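Local coordinates for protein alginate lyase, family PL7 (PDB 4BE3) that cleaves alginate as an exolytic lyase of polysaccharide lyase family 7, probably acting on poly(beta-D-mannuronate) by beta-elimination, at residues N63-L68 / V107-S112; I123-F128 / E185-E190; G134-N139 / L200-E205; F256-Y261 / K301-G306. One frame throughout, in Å; residues are numbered along the deposited sequence. Where two conformers were deposited one is given.

Contact 1 (N63-L68 / V107-S112); sequences NTRTEL and VGQIHS. With SRT (S,R meso-tartaric acid), chain C.
Glu-67 and Gln-109 bring their side chains together at about a right angle, the carboxylate against the amide end, with Glu-67 OE2 3.6 Å from Gln-109 CD and the two flat groups turned 42° from each other. Glu-67 reaches this point because its chain is extended from CB outward. Arg-65 comes at Gln-109 crosswise too, but its guanidinium lies nearly coplanar with the amide and meets it at an edge. That same flat group gives NH1 to Glu-67 OE1 in a salt bridge of 2.8 Å, close to straight at 161° and within the guanidinium plane, which fixes the rotation of the arginine end. The strands 65-70 and 104-112 are not direct neighbours. Strands 254-258 and 260-262 run between them in one antiparallel sheet of the PL7 beta-jelly roll, and the side chains meet over that intervening stretch of sheet, on the face that holds the bound meso-tartaric acid. The ligand lies over two flat groups, the Arg-65 guanidinium and the His-111 ring. SRT O3 stands 3.3 Å above the centre of the guanidinium. SRT O11 is 3.5 Å above the centre of the His-111 ring. A bend at chi3 (77°) brings the Arg-65 guanidinium back under the ligand. A leucine in place of Arg-65 would probably leave Glu-67 OE1 without this partner and the tartrate without the flat cation beneath O3. His-111 ND1 is hydrogen-bonded to Glu-119 OE2, and Tyr-261 forms a cation-pi contact with Arg-65.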
# COMPACT_ATOMS: atom_id res chain seq x y z
N ASN A 63 14.68 -12.13 -20.83
CA ASN A 63 15.94 -11.89 -20.12
C ASN A 63 15.90 -12.63 -18.77
O ASN A 63 14.76 -12.76 -18.16
CB ASN A 63 16.08 -10.39 -19.85
CG ASN A 63 16.58 -9.65 -21.11
OD1 ASN A 63 17.41 -10.19 -21.79
ND2 ASN A 63 16.12 -8.41 -21.35
N THR A 64 17.07 -13.09 -18.31
CA THR A 64 17.18 -13.86 -17.10
C THR A 64 17.44 -12.92 -15.95
O THR A 64 18.01 -11.76 -16.14
CB THR A 64 18.41 -14.76 -17.30
OG1 THR A 64 18.07 -15.64 -18.44
CG2 THR A 64 18.65 -15.62 -16.03
N ARG A 65 16.93 -13.28 -14.76
CA ARG A 65 17.18 -12.32 -13.62
C ARG A 65 17.45 -13.15 -12.34
O ARG A 65 16.99 -14.30 -12.27
CB ARG A 65 15.94 -11.42 -13.40
CG ARG A 65 14.73 -12.18 -12.79
CD ARG A 65 13.46 -11.33 -12.87
NE ARG A 65 12.93 -11.37 -14.28
CZ ARG A 65 12.26 -10.37 -14.80
NH1 ARG A 65 12.24 -9.16 -14.14
NH2 ARG A 65 11.63 -10.48 -15.96
N THR A 66 18.15 -12.54 -11.40
CA THR A 66 18.05 -12.99 -9.97
C THR A 66 17.57 -11.74 -9.31
O THR A 66 18.37 -10.72 -9.23
CB THR A 66 19.40 -13.38 -9.47
OG1 THR A 66 19.83 -14.56 -10.18
CG2 THR A 66 19.27 -13.73 -7.96
N GLU A 67 16.27 -11.65 -8.93
CA GLU A 67 15.78 -10.26 -8.60
C GLU A 67 14.61 -10.45 -7.59
O GLU A 67 13.73 -11.37 -7.79
CB GLU A 67 15.20 -9.68 -9.95
CG GLU A 67 14.85 -8.19 -9.81
CD GLU A 67 14.26 -7.62 -11.08
OE1 GLU A 67 13.45 -8.33 -11.79
OE2 GLU A 67 14.55 -6.43 -11.32
N LEU A 68 14.57 -9.53 -6.67
CA LEU A 68 13.41 -9.51 -5.67
C LEU A 68 12.20 -8.87 -6.29
O LEU A 68 12.37 -7.90 -7.10
CB LEU A 68 13.87 -8.63 -4.54
CG LEU A 68 15.14 -9.02 -3.87
CD1 LEU A 68 15.30 -8.02 -2.68
CD2 LEU A 68 15.01 -10.45 -3.26
N VAL A 107 18.87 -2.70 -12.19
CA VAL A 107 19.20 -2.77 -10.77
C VAL A 107 18.04 -2.26 -9.87
O VAL A 107 18.14 -2.39 -8.64
CB VAL A 107 20.46 -2.00 -10.40
CG1 VAL A 107 21.61 -2.65 -11.17
CG2 VAL A 107 20.36 -0.50 -10.77
N GLY A 108 16.99 -1.76 -10.49
CA GLY A 108 15.71 -1.41 -9.75
C GLY A 108 14.61 -1.08 -10.71
O GLY A 108 14.91 -0.63 -11.87
N GLN A 109 13.34 -1.38 -10.38
CA GLN A 109 12.31 -1.06 -11.30
C GLN A 109 11.00 -0.85 -10.52
O GLN A 109 10.94 -1.26 -9.33
CB GLN A 109 11.95 -2.24 -12.22
CG GLN A 109 12.80 -3.36 -12.35
CD GLN A 109 12.21 -4.47 -13.24
OE1 GLN A 109 12.75 -5.56 -13.27
NE2 GLN A 109 11.12 -4.21 -13.90
N ILE A 110 10.05 -0.21 -11.21
CA ILE A 110 8.62 -0.36 -10.82
C ILE A 110 8.07 -1.23 -11.97
O ILE A 110 8.27 -0.87 -13.16
CB ILE A 110 7.89 0.98 -10.79
CG1 ILE A 110 8.55 1.78 -9.61
CG2 ILE A 110 6.34 0.68 -10.64
CD1 ILE A 110 8.03 3.20 -9.60
N HIS A 111 7.37 -2.35 -11.62
CA HIS A 111 6.77 -3.17 -12.66
C HIS A 111 5.28 -3.22 -12.46
O HIS A 111 4.82 -3.39 -11.30
CB HIS A 111 7.41 -4.53 -12.47
CG HIS A 111 6.89 -5.58 -13.40
ND1 HIS A 111 7.26 -5.62 -14.68
CD2 HIS A 111 5.95 -6.57 -13.21
CE1 HIS A 111 6.57 -6.64 -15.33
NE2 HIS A 111 5.79 -7.23 -14.42
N SER A 112 4.51 -3.12 -13.55
CA SER A 112 3.04 -3.11 -13.37
C SER A 112 2.64 -4.63 -13.24
O SER A 112 3.13 -5.56 -13.95
CB SER A 112 2.43 -2.29 -14.58
OG SER A 112 1.04 -2.82 -14.57
O1 SRT C . 8.00 -9.79 -14.94
O11 SRT C . 9.00 -8.52 -13.30
C1 SRT C . 8.39 -9.50 -13.78
C2 SRT C . 8.30 -10.45 -12.64
O2 SRT C . 7.81 -9.96 -11.37
C3 SRT C . 8.55 -11.91 -12.92
O3 SRT C . 9.89 -11.72 -12.76
C4 SRT C . 7.93 -12.92 -12.06
O4 SRT C . 8.58 -13.54 -11.23
O41 SRT C . 6.70 -13.05 -12.06

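Contact 2 (I123-F128 / E185-E190); sequences IFYKKF and EEFSYE
Segments 123-128 and 185-190 run nearly antiparallel, 165° apart over the touching parts, with the CA atoms of Ile-123 and Tyr-189 8.8 Å apart and those of Tyr-125 and Phe-187 10.6 Å apart. That spacing is the gap between the two stacked sheets of the beta-jelly roll: strand 121-126 belongs to one, strand 187-194 to the other, and alternate side chains fill the core between them. Ile-123 carries the closer half. With CG1 anti to the carbonyl carbon (chi1 -62°) and the chain extended beyond it, CD1 reaches over one face of the Tyr-189 ring in a CH-pi contact, 3.6 Å from the centroid and 17° off the ring normal. The methyl is shifted toward the CG and CD1 side of the ring. Tyr-189 is fixed at its far end as well, since OH is hydrogen-bonded to the carbonyl O of Val-107 in the opposite sheet. An alanine in place of Tyr-189 would remove the face under Ile-123 CD1 and is likely to leave Val-107 O without that donor. Tyr-125, whose OH is bonded to Ile-181 O, meets Phe-187 more loosely and obliquely, Tyr-125 CD2 lying 4.4 Å from Phe-187 CE1.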
# COMPACT_ATOMS: atom_id res chain seq x y z
N ILE A 123 15.96 1.04 -13.91
CA ILE A 123 17.30 1.76 -13.76
C ILE A 123 18.31 0.72 -14.26
O ILE A 123 18.44 -0.42 -13.76
CB ILE A 123 17.55 2.10 -12.29
CG1 ILE A 123 16.42 3.07 -11.82
CG2 ILE A 123 18.93 2.68 -12.11
CD1 ILE A 123 16.55 3.27 -10.22
N PHE A 124 19.18 1.23 -15.19
CA PHE A 124 20.21 0.35 -15.80
C PHE A 124 21.61 0.80 -15.40
O PHE A 124 21.84 2.02 -15.24
CB PHE A 124 20.16 0.62 -17.33
CG PHE A 124 18.98 0.03 -18.05
CD1 PHE A 124 17.67 0.60 -17.96
CD2 PHE A 124 19.23 -1.09 -18.93
CE1 PHE A 124 16.59 0.07 -18.70
CE2 PHE A 124 18.14 -1.54 -19.70
CZ PHE A 124 16.87 -1.03 -19.58
N TYR A 125 22.53 -0.16 -15.46
CA TYR A 125 23.98 0.17 -15.44
C TYR A 125 24.44 -0.58 -16.74
O TYR A 125 24.15 -1.76 -16.92
CB TYR A 125 24.65 -0.42 -14.18
CG TYR A 125 26.17 -0.32 -14.32
CD1 TYR A 125 26.93 -1.28 -15.01
CD2 TYR A 125 26.82 0.79 -13.79
CE1 TYR A 125 28.30 -1.13 -15.11
CE2 TYR A 125 28.23 0.94 -13.82
CZ TYR A 125 28.91 -0.02 -14.54
OH TYR A 125 30.30 0.17 -14.68
N LYS A 126 25.16 0.17 -17.62
CA LYS A 126 25.65 -0.45 -18.88
C LYS A 126 27.16 -0.09 -19.03
O LYS A 126 27.55 1.09 -18.82
CB LYS A 126 24.84 0.17 -19.97
CG LYS A 126 25.37 -0.34 -21.41
CD LYS A 126 24.39 0.24 -22.44
CE LYS A 126 25.02 -0.02 -23.87
NZ LYS A 126 24.07 0.54 -24.92
N LYS A 127 27.97 -1.10 -19.40
CA LYS A 127 29.41 -0.75 -19.53
C LYS A 127 29.91 -1.59 -20.72
O LYS A 127 29.81 -2.78 -20.74
CB LYS A 127 30.20 -1.07 -18.23
CG LYS A 127 31.69 -0.56 -18.38
CD LYS A 127 32.58 -1.07 -17.27
CE LYS A 127 32.93 -2.52 -17.44
NZ LYS A 127 33.71 -2.80 -18.77
N PHE A 128 30.47 -0.87 -21.72
CA PHE A 128 31.07 -1.64 -22.85
C PHE A 128 32.30 -2.42 -22.45
O PHE A 128 33.03 -2.09 -21.50
CB PHE A 128 31.47 -0.61 -23.92
CG PHE A 128 30.22 0.07 -24.58
CD1 PHE A 128 29.52 -0.64 -25.60
CD2 PHE A 128 29.75 1.30 -24.11
CE1 PHE A 128 28.41 -0.05 -26.22
CE2 PHE A 128 28.57 1.88 -24.70
CZ PHE A 128 27.85 1.20 -25.73
N GLU A 185 32.11 0.43 -8.06
CA GLU A 185 31.97 1.80 -7.50
C GLU A 185 30.55 1.97 -6.91
O GLU A 185 29.56 1.78 -7.62
CB GLU A 185 32.17 2.85 -8.57
CG GLU A 185 32.12 4.27 -8.01
CD GLU A 185 32.58 5.36 -9.01
OE1 GLU A 185 32.82 5.06 -10.23
OE2 GLU A 185 32.85 6.48 -8.55
N GLU A 186 30.44 2.34 -5.61
CA GLU A 186 29.15 2.48 -4.96
C GLU A 186 28.30 3.59 -5.53
O GLU A 186 28.79 4.70 -5.72
CB GLU A 186 29.38 2.77 -3.45
CG GLU A 186 29.95 1.57 -2.80
CD GLU A 186 29.94 1.56 -1.25
OE1 GLU A 186 29.03 2.07 -0.62
OE2 GLU A 186 30.85 0.94 -0.69
N PHE A 187 26.98 3.35 -5.72
CA PHE A 187 26.07 4.49 -5.94
C PHE A 187 24.70 4.12 -5.30
O PHE A 187 24.50 2.94 -4.92
CB PHE A 187 25.90 4.81 -7.48
CG PHE A 187 25.36 3.67 -8.31
CD1 PHE A 187 26.24 2.69 -8.75
CD2 PHE A 187 23.99 3.63 -8.61
CE1 PHE A 187 25.76 1.64 -9.58
CE2 PHE A 187 23.49 2.58 -9.47
CZ PHE A 187 24.39 1.61 -9.97
N SER A 188 23.89 5.16 -5.13
CA SER A 188 22.56 4.99 -4.50
C SER A 188 21.50 5.47 -5.48
O SER A 188 21.74 6.42 -6.20
CB SER A 188 22.56 5.92 -3.25
OG SER A 188 23.55 5.28 -2.36
N TYR A 189 20.27 4.94 -5.37
CA TYR A 189 19.14 5.48 -6.03
C TYR A 189 17.99 5.50 -4.99
O TYR A 189 17.97 4.70 -3.99
CB TYR A 189 18.76 4.72 -7.31
CG TYR A 189 18.36 3.31 -7.13
CD1 TYR A 189 17.02 3.01 -6.65
CD2 TYR A 189 19.13 2.27 -7.62
CE1 TYR A 189 16.55 1.66 -6.55
CE2 TYR A 189 18.69 0.88 -7.52
CZ TYR A 189 17.37 0.63 -6.96
OH TYR A 189 16.99 -0.71 -6.96
N GLU A 190 17.11 6.40 -5.24
CA GLU A 190 15.80 6.38 -4.56
C GLU A 190 14.73 6.58 -5.56
O GLU A 190 14.82 7.55 -6.39
CB GLU A 190 15.78 7.57 -3.56
CG GLU A 190 14.40 7.66 -2.79
CD GLU A 190 14.41 8.82 -1.80
OE1 GLU A 190 15.02 8.75 -0.74
OE2 GLU A 190 13.92 9.92 -2.19

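Contact 3 (G134-N139 / L200-E205); sequences GSVFWN and LTFSSE
Leu-200 pushes its CD1 methyl onto one face of the Trp-138 indole, and this is the tight spot of the contact: CD1 is 3.4 Å from Trp-138 CE2 and sits 3.5 Å from the centroid of the five-membered ring, 18° off its normal, a clear CH-pi contact. The indole is put there by a chi1 of 67°, which tucks CG between the backbone N and the carbonyl carbon. Packing slackens toward Phe-202. Its ring is near parallel to the indole, with planes at 23°, but displaced until little of one ring lies over the other, and the nearest atoms, Phe-202 CE2 and Trp-138 CD1, are 4.0 Å apart. Val-136 CG1 approaches the same phenyl obliquely at Phe-202 CE1, 4.2 Å away. The solvent side is the other face of strand 197-203, where the partly exposed Thr-201 and Ser-203 alternate with these buried side chains. Strand segments 134-139 and 200-203, one from each jelly-roll sheet, run antiparallel, their axes 10.3 Å apart at closest approach. Around them, Phe-212 of strand 210-215 meets Trp-138 edge-to-face, Ile-121 of strand 121-126 packs on both Trp-138 and Leu-200, and Tyr-189 of strand 187-194 lies against Phe-202.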
# COMPACT_ATOMS: atom_id res chain seq x y z
N GLY A 134 31.23 2.90 -16.75
CA GLY A 134 29.96 2.55 -17.41
C GLY A 134 28.98 3.74 -17.18
O GLY A 134 29.35 4.77 -16.57
N SER A 135 27.72 3.55 -17.60
CA SER A 135 26.75 4.60 -17.52
C SER A 135 25.60 4.03 -16.64
O SER A 135 25.30 2.84 -16.62
CB SER A 135 26.13 4.87 -18.90
OG SER A 135 27.15 5.36 -19.82
N VAL A 136 24.96 4.97 -15.99
CA VAL A 136 23.66 4.67 -15.26
C VAL A 136 22.62 5.51 -15.92
O VAL A 136 22.82 6.74 -16.18
CB VAL A 136 23.79 5.12 -13.80
CG1 VAL A 136 22.36 4.96 -13.09
CG2 VAL A 136 24.76 4.14 -13.05
N PHE A 137 21.49 4.89 -16.32
CA PHE A 137 20.47 5.68 -16.95
C PHE A 137 19.13 5.04 -16.57
O PHE A 137 19.14 3.90 -16.01
CB PHE A 137 20.54 5.67 -18.51
CG PHE A 137 20.71 4.30 -19.12
CD1 PHE A 137 19.53 3.55 -19.48
CD2 PHE A 137 22.01 3.87 -19.53
CE1 PHE A 137 19.60 2.29 -20.19
CE2 PHE A 137 22.09 2.57 -20.19
CZ PHE A 137 20.93 1.85 -20.52
N TRP A 138 18.03 5.73 -16.77
CA TRP A 138 16.76 5.07 -16.40
C TRP A 138 15.76 5.20 -17.53
O TRP A 138 15.76 6.22 -18.21
CB TRP A 138 16.20 5.66 -15.08
CG TRP A 138 15.78 7.09 -15.21
CD1 TRP A 138 16.62 8.19 -15.05
CD2 TRP A 138 14.42 7.60 -15.45
NE1 TRP A 138 15.88 9.35 -15.12
CE2 TRP A 138 14.55 9.06 -15.37
CE3 TRP A 138 13.15 6.99 -15.65
CZ2 TRP A 138 13.46 9.94 -15.55
CZ3 TRP A 138 12.06 7.89 -15.81
CH2 TRP A 138 12.21 9.29 -15.77
N ASN A 139 14.91 4.20 -17.70
CA ASN A 139 13.99 4.20 -18.88
C ASN A 139 12.53 4.26 -18.33
O ASN A 139 12.24 3.61 -17.28
CB ASN A 139 14.04 2.85 -19.56
CG ASN A 139 15.27 2.76 -20.47
OD1 ASN A 139 16.20 3.55 -20.28
ND2 ASN A 139 15.28 1.73 -21.42
N LEU A 200 12.94 10.89 -8.54
CA LEU A 200 14.12 10.06 -8.47
C LEU A 200 15.29 10.84 -7.96
O LEU A 200 15.40 12.06 -8.25
CB LEU A 200 14.46 9.56 -9.95
CG LEU A 200 13.27 8.92 -10.62
CD1 LEU A 200 13.84 8.54 -12.10
CD2 LEU A 200 12.90 7.62 -9.89
N THR A 201 16.12 10.10 -7.17
CA THR A 201 17.39 10.77 -6.75
C THR A 201 18.45 9.77 -6.98
O THR A 201 18.39 8.62 -6.44
CB THR A 201 17.34 11.16 -5.26
OG1 THR A 201 16.16 11.98 -5.07
CG2 THR A 201 18.61 12.01 -4.79
N PHE A 202 19.56 10.20 -7.55
CA PHE A 202 20.73 9.33 -7.72
C PHE A 202 21.99 9.97 -7.18
O PHE A 202 22.17 11.16 -7.43
CB PHE A 202 20.99 9.16 -9.28
CG PHE A 202 19.91 8.38 -9.95
CD1 PHE A 202 20.05 6.98 -10.01
CD2 PHE A 202 18.84 9.06 -10.53
CE1 PHE A 202 19.11 6.21 -10.72
CE2 PHE A 202 17.86 8.33 -11.25
CZ PHE A 202 18.01 6.89 -11.31
N SER A 203 22.75 9.25 -6.35
CA SER A 203 23.93 9.91 -5.76
C SER A 203 25.08 8.93 -5.74
O SER A 203 24.90 7.69 -5.73
CB SER A 203 23.56 10.37 -4.30
OG SER A 203 23.27 9.23 -3.51
N SER A 204 26.29 9.46 -5.76
CA SER A 204 27.47 8.63 -5.71
C SER A 204 28.66 9.53 -5.31
O SER A 204 28.75 10.66 -5.76
CB SER A 204 27.76 8.00 -7.05
OG SER A 204 28.92 7.17 -6.97
N GLU A 205 29.48 9.06 -4.38
CA GLU A 205 30.53 9.95 -3.86
C GLU A 205 31.44 10.46 -5.02
O GLU A 205 31.99 9.71 -5.86
CB GLU A 205 31.32 9.17 -2.81
CG GLU A 205 32.65 9.79 -2.38
CD GLU A 205 32.50 11.08 -1.62
OE1 GLU A 205 31.41 11.26 -1.01
OE2 GLU A 205 33.46 11.90 -1.65

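Contact 4 (F256-Y261 / K301-G306); sequences FKLGAY and KEATLG. With SRT (S,R meso-tartaric acid), chain C.
Strands 254-258 and 302-306 face each other across the core with opposing chain sense, the CA atoms of Leu-258 and Ala-303 8.0 Å apart and those of Phe-256 and Leu-305 8.6 Å. Two apolar pairs close the gap. The Phe-256 and Leu-305 side chains pass alongside, pointing opposite ways, and Leu-305 CD2 approaches the ring obliquely, 3.6 Å from Phe-256 CD2. Leu-305 leaves its backbone to one side of the partner strand, but with CG anti to the carbonyl carbon (chi1 -61°) its branch end comes nearer. Next along, Leu-258 sends CD1 against the CB of Ala-303, also at 3.6 Å, a branched methyl against the single methyl of alanine. Between these two core residues Lys-257 points the other way, into the ligand pocket. Its NZ donates to two oxygens of the bound meso-tartaric acid, SRT O11 at 3.0 Å and SRT O3 at 3.1 Å. One strand thus serves both the hydrophobic core of the jelly roll and the ligand face. At Gly-259 the chain turns a corner, with backbone angles that would jam a CB against the carbonyl O of Leu-258. On the outer face of the partner strand, Thr-304 OG1 donates to the anti lone pair of Glu-302 OE2, and Lys-301 and Glu-302 form a classic beta bulge opposite Thr-85. Leu-82 of strand 80-90 and Trp-14 of strand 14-17 both touch Phe-256, Leu-258 and Leu-305, while Phe-49 of strand 44-52 packs on Leu-258.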
# COMPACT_ATOMS: atom_id res chain seq x y z
N PHE A 256 7.60 -2.66 -6.59
CA PHE A 256 9.07 -2.51 -6.85
C PHE A 256 9.73 -3.79 -7.10
O PHE A 256 9.30 -4.87 -6.63
CB PHE A 256 9.80 -1.89 -5.63
CG PHE A 256 9.46 -0.43 -5.42
CD1 PHE A 256 9.83 0.46 -6.37
CD2 PHE A 256 8.78 0.06 -4.26
CE1 PHE A 256 9.61 1.86 -6.23
CE2 PHE A 256 8.61 1.46 -4.02
CZ PHE A 256 8.95 2.37 -5.07
N LYS A 257 10.88 -3.75 -7.84
CA LYS A 257 11.78 -4.90 -7.94
C LYS A 257 13.22 -4.42 -7.83
O LYS A 257 13.51 -3.24 -8.12
CB LYS A 257 11.65 -5.56 -9.36
CG LYS A 257 10.17 -5.95 -9.63
CD LYS A 257 10.08 -6.96 -10.84
CE LYS A 257 10.53 -8.29 -10.18
NZ LYS A 257 10.94 -9.34 -11.15
N LEU A 258 14.08 -5.30 -7.39
CA LEU A 258 15.47 -4.88 -7.10
C LEU A 258 16.29 -6.11 -7.25
O LEU A 258 15.92 -7.23 -6.70
CB LEU A 258 15.49 -4.41 -5.62
CG LEU A 258 16.89 -4.01 -5.11
CD1 LEU A 258 16.71 -2.84 -4.04
CD2 LEU A 258 17.64 -5.14 -4.41
N GLY A 259 17.53 -5.96 -7.83
CA GLY A 259 18.48 -7.10 -7.87
C GLY A 259 19.31 -6.99 -9.18
O GLY A 259 19.81 -5.88 -9.46
N ALA A 260 19.45 -8.13 -9.89
CA ALA A 260 20.20 -8.16 -11.17
C ALA A 260 19.29 -8.75 -12.24
O ALA A 260 19.15 -9.97 -12.34
CB ALA A 260 21.45 -8.98 -10.99
N TYR A 261 18.71 -7.88 -13.08
CA TYR A 261 17.83 -8.35 -14.16
C TYR A 261 18.71 -8.12 -15.39
O TYR A 261 18.90 -6.96 -15.83
CB TYR A 261 16.62 -7.40 -14.15
CG TYR A 261 15.62 -7.64 -15.30
CD1 TYR A 261 15.58 -8.85 -16.02
CD2 TYR A 261 14.68 -6.60 -15.58
CE1 TYR A 261 14.57 -9.03 -17.00
CE2 TYR A 261 13.70 -6.80 -16.55
CZ TYR A 261 13.66 -7.97 -17.22
OH TYR A 261 12.67 -8.11 -18.17
N LYS A 301 24.17 -3.06 -0.58
CA LYS A 301 24.37 -3.09 0.90
C LYS A 301 23.16 -2.49 1.62
O LYS A 301 23.05 -2.51 2.85
CB LYS A 301 25.63 -2.35 1.27
CG LYS A 301 25.60 -0.92 0.99
CD LYS A 301 26.85 -0.52 1.72
CE LYS A 301 26.85 0.90 2.16
NZ LYS A 301 28.29 1.30 2.23
N GLU A 302 22.27 -1.88 0.89
CA GLU A 302 21.06 -1.38 1.56
C GLU A 302 19.95 -1.51 0.54
O GLU A 302 20.17 -1.28 -0.72
CB GLU A 302 21.24 0.08 1.89
CG GLU A 302 19.79 0.67 2.06
CD GLU A 302 19.64 1.98 2.87
OE1 GLU A 302 20.50 2.85 2.76
OE2 GLU A 302 18.58 2.18 3.61
N ALA A 303 18.75 -1.98 0.97
CA ALA A 303 17.54 -2.06 0.09
C ALA A 303 16.41 -1.81 1.11
O ALA A 303 16.14 -2.68 1.98
CB ALA A 303 17.42 -3.43 -0.53
N THR A 304 15.74 -0.68 1.02
CA THR A 304 14.67 -0.33 1.99
C THR A 304 13.44 0.05 1.25
O THR A 304 13.52 0.97 0.41
CB THR A 304 15.18 0.89 2.81
OG1 THR A 304 16.37 0.38 3.44
CG2 THR A 304 14.22 1.32 3.97
N LEU A 305 12.29 -0.46 1.70
CA LEU A 305 10.97 -0.03 1.21
C LEU A 305 10.35 0.91 2.17
O LEU A 305 10.47 0.66 3.41
CB LEU A 305 10.08 -1.28 1.01
CG LEU A 305 10.64 -2.27 -0.01
CD1 LEU A 305 10.02 -3.65 0.08
CD2 LEU A 305 10.21 -1.63 -1.47
N GLY A 306 9.66 1.93 1.72
CA GLY A 306 8.85 2.80 2.68
C GLY A 306 7.74 3.49 1.89
O GLY A 306 7.39 3.12 0.74
O1 SRT C . 8.00 -9.79 -14.94
O11 SRT C . 9.00 -8.52 -13.30
C1 SRT C . 8.39 -9.50 -13.78
C2 SRT C . 8.30 -10.45 -12.64
O2 SRT C . 7.81 -9.96 -11.37
C3 SRT C . 8.55 -11.91 -12.92
O3 SRT C . 9.89 -11.72 -12.76
C4 SRT C . 7.93 -12.92 -12.06
O4 SRT C . 8.58 -13.54 -11.23
O41 SRT C . 6.70 -13.05 -12.06

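In the fold
Contacts 2, 3 and 4 each join the two sheets of the jelly roll, whereas contact 1 lies within one sheet, on the face that holds the tartrate. Contacts 1 and 4 sit 9 Å apart between centres and share the ligand; Glu-67 OE1 and Lys-257 NZ, 2.8 Å apart in a salt bridge, link them. Contacts 2 and 3, centres only 5 Å apart, lie on neighbouring strands in both sheets and form one continuous patch of core. Tyr-189, from the seven-stranded sheet, reaches across the core to the pocket sheet, its OH 2.6 Å from Val-107 O of contact 1 and 3.6 Å from Leu-258 CD1 of contact 4, although its side chain is about 13 Å from the ligand.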